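Local coordinates for protein alpha-1,2-mannosidase (Bacteroides thetaiotaomicron, PDB 2WW2) that probably hydrolyses alpha-mannosidic linkages with inversion at the anomeric carbon, as a calcium-dependent glycoside hydrolase of family GH92 from a human gut symbiont, at residues Glu187-Val192 / Lys228-Thr233. Numbering follows the deposited sequence.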
loop_
_atom_site.group_PDB
_atom_site.type_symbol
_atom_site.label_atom_id
_atom_site.label_comp_id
_atom_site.label_asym_id
_atom_site.label_seq_id
_atom_site.Cartn_x
_atom_site.Cartn_y
_atom_site.Cartn_z
ATOM N N GLU A 187 -4.141 16.333 54.026
ATOM C CA GLU A 187 -4.032 17.368 55.023
ATOM C C GLU A 187 -3.582 18.625 54.311
ATOM O O GLU A 187 -2.799 18.534 53.372
ATOM C CB GLU A 187 -2.993 16.946 56.057
ATOM C CG GLU A 187 -2.770 17.979 57.153
ATOM C CD GLU A 187 -1.569 17.646 58.010
ATOM O OE1 GLU A 187 -0.469 17.431 57.462
ATOM O OE2 GLU A 187 -1.726 17.593 59.232
ATOM N N PHE A 188 -4.104 19.781 54.733
ATOM C CA PHE A 188 -3.750 21.065 54.133
ATOM C C PHE A 188 -2.969 21.883 55.159
ATOM O O PHE A 188 -3.255 21.834 56.370
ATOM C CB PHE A 188 -5.015 21.814 53.674
ATOM C CG PHE A 188 -5.809 21.065 52.621
ATOM C CD1 PHE A 188 -5.627 21.333 51.274
ATOM C CD2 PHE A 188 -6.693 20.062 52.978
ATOM C CE1 PHE A 188 -6.335 20.632 50.297
ATOM C CE2 PHE A 188 -7.407 19.352 52.006
ATOM C CZ PHE A 188 -7.232 19.642 50.668
ATOM N N SER A 189 -1.996 22.646 54.684
ATOM C CA SER A 189 -1.121 23.374 55.586
ATOM C C SER A 189 -1.777 24.619 56.181
ATOM O O SER A 189 -1.350 25.110 57.226
ATOM C CB SER A 189 0.164 23.769 54.845
ATOM O OG SER A 189 -0.144 24.581 53.720
ATOM N N HIS A 190 -2.802 25.139 55.520
ATOM C CA HIS A 190 -3.383 26.423 55.910
ATOM C C HIS A 190 -4.845 26.252 56.310
ATOM O O HIS A 190 -5.488 25.284 55.904
ATOM C CB HIS A 190 -3.250 27.418 54.754
ATOM C CG HIS A 190 -1.880 28.007 54.624
ATOM N ND1 HIS A 190 -0.816 27.314 54.084
ATOM C CD2 HIS A 190 -1.401 29.232 54.958
ATOM C CE1 HIS A 190 0.262 28.080 54.106
ATOM N NE2 HIS A 190 -0.068 29.251 54.627
ATOM N N PRO A 191 -5.371 27.189 57.119
ATOM C CA PRO A 191 -6.754 27.123 57.584
ATOM C C PRO A 191 -7.758 27.060 56.446
ATOM O O PRO A 191 -7.629 27.785 55.446
ATOM C CB PRO A 191 -6.947 28.451 58.316
ATOM C CG PRO A 191 -5.559 28.848 58.752
ATOM C CD PRO A 191 -4.634 28.334 57.699
ATOM N N VAL A 192 -8.761 26.212 56.631
ATOM C CA VAL A 192 -9.852 26.062 55.695
ATOM C C VAL A 192 -10.934 27.072 56.066
ATOM O O VAL A 192 -11.634 26.896 57.054
ATOM C CB VAL A 192 -10.421 24.635 55.765
ATOM C CG1 VAL A 192 -11.647 24.490 54.858
ATOM C CG2 VAL A 192 -9.340 23.612 55.395
ATOM N N LYS A 228 2.843 29.441 50.250
ATOM C CA LYS A 228 2.314 28.398 49.376
ATOM C C LYS A 228 1.514 27.424 50.221
ATOM O O LYS A 228 1.837 27.208 51.390
ATOM C CB LYS A 228 3.442 27.662 48.643
ATOM C CG LYS A 228 4.270 28.580 47.713
ATOM C CD LYS A 228 5.366 27.796 46.988
ATOM C CE LYS A 228 6.440 27.319 47.972
ATOM N NZ LYS A 228 7.607 26.690 47.264
ATOM N N LEU A 229 0.475 26.846 49.626
ATOM C CA LEU A 229 -0.299 25.806 50.283
ATOM C C LEU A 229 0.417 24.484 50.054
ATOM O O LEU A 229 0.828 24.187 48.924
ATOM C CB LEU A 229 -1.695 25.719 49.647
ATOM C CG LEU A 229 -2.653 24.662 50.208
ATOM C CD1 LEU A 229 -3.145 25.071 51.608
ATOM C CD2 LEU A 229 -3.824 24.464 49.257
ATOM N N THR A 230 0.566 23.688 51.109
ATOM C CA THR A 230 1.017 22.315 50.952
ATOM C C THR A 230 -0.170 21.379 51.147
ATOM O O THR A 230 -1.002 21.600 52.027
ATOM C CB THR A 230 2.109 21.964 51.975
ATOM O OG1 THR A 230 3.264 22.767 51.721
ATOM C CG2 THR A 230 2.499 20.502 51.854
ATOM N N ILE A 231 -0.271 20.355 50.300
ATOM C CA ILE A 231 -1.302 19.329 50.460
ATOM C C ILE A 231 -0.567 18.014 50.570
ATOM O O ILE A 231 0.248 17.691 49.709
ATOM C CB ILE A 231 -2.224 19.222 49.229
ATOM C CG1 ILE A 231 -2.736 20.603 48.803
ATOM C CG2 ILE A 231 -3.433 18.278 49.531
ATOM C CD1 ILE A 231 -3.619 20.579 47.536
ATOM N N ARG A 232 -0.852 17.256 51.625
ATOM C CA ARG A 232 -0.210 15.961 51.836
ATOM C C ARG A 232 -1.290 14.928 51.738
ATOM O O ARG A 232 -2.354 15.119 52.314
ATOM C CB ARG A 232 0.417 15.871 53.236
ATOM C CG ARG A 232 1.467 16.937 53.485
ATOM C CD ARG A 232 1.999 16.919 54.948
ATOM N NE ARG A 232 2.851 18.087 55.108
ATOM C CZ ARG A 232 2.471 19.197 55.727
ATOM N NH1 ARG A 232 1.278 19.262 56.305
ATOM N NH2 ARG A 232 3.293 20.239 55.776
ATOM N N THR A 233 -1.025 13.832 51.030
ATOM C CA THR A 233 -2.062 12.820 50.833
ATOM C C THR A 233 -1.483 11.395 50.760
ATOM O O THR A 233 -0.334 11.195 50.358
ATOM C CB THR A 233 -2.923 13.169 49.583
ATOM O OG1 THR A 233 -4.050 12.295 49.491
ATOM C CG2 THR A 233 -2.113 13.078 48.289
#
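Ser189 OG is gripped from two sides where the antiparallel pairing of strands 182-188 and 229-236 runs out, in the beta-rich N-terminal domain of this family 92 enzyme. Ser189 OG accepts an almost straight bond from Thr230 N (2.8 Å, 175° at the hydrogen) and shares a second hydrogen bond with His190 ND1. With chi1 at 59°, the hydroxyl sits between its own backbone N and carbonyl carbon and bends back to the neighbouring strand, where a regular antiparallel pair would use Ser189 O. Ser189 N meanwhile donates to Thr230 O, carrying the pairing one residue past the strand end. One residue on, His190 CE1 lies 3.3 Å from Lys228 O, and its NE2 is bonded to Glu227.

Further along, Glu187 and Arg232 form a hydrogen-bonded antiparallel pair through both N-H···O bonds, and their side chains run side by side on one face of the sheet. There Arg232 NH1 reaches Glu187 OE1 at 2.8 Å, coming from above the carboxylate plane, which stands 79° to the guanidinium. Arg232 NE is bonded to Ala254 O, while Thr230 CG2 lies 3.7 Å above the plane of the Arg232 guanidinium, offset toward its rim. A methionine in place of Arg232 would probably leave the Glu187 carboxylate without its charge partner and Ala254 O without this donor.

The other face is apolar: Phe188 packs beside Ile231 in the adjoining non-hydrogen-bonded pair, against Val145 of strand 143-148. Leu229 CD2 meets the edge of the ring at Phe188 CD1, and Ile231 CG2 makes an off-centre CH-pi contact, 4.3 Å from the Phe188 ring centroid.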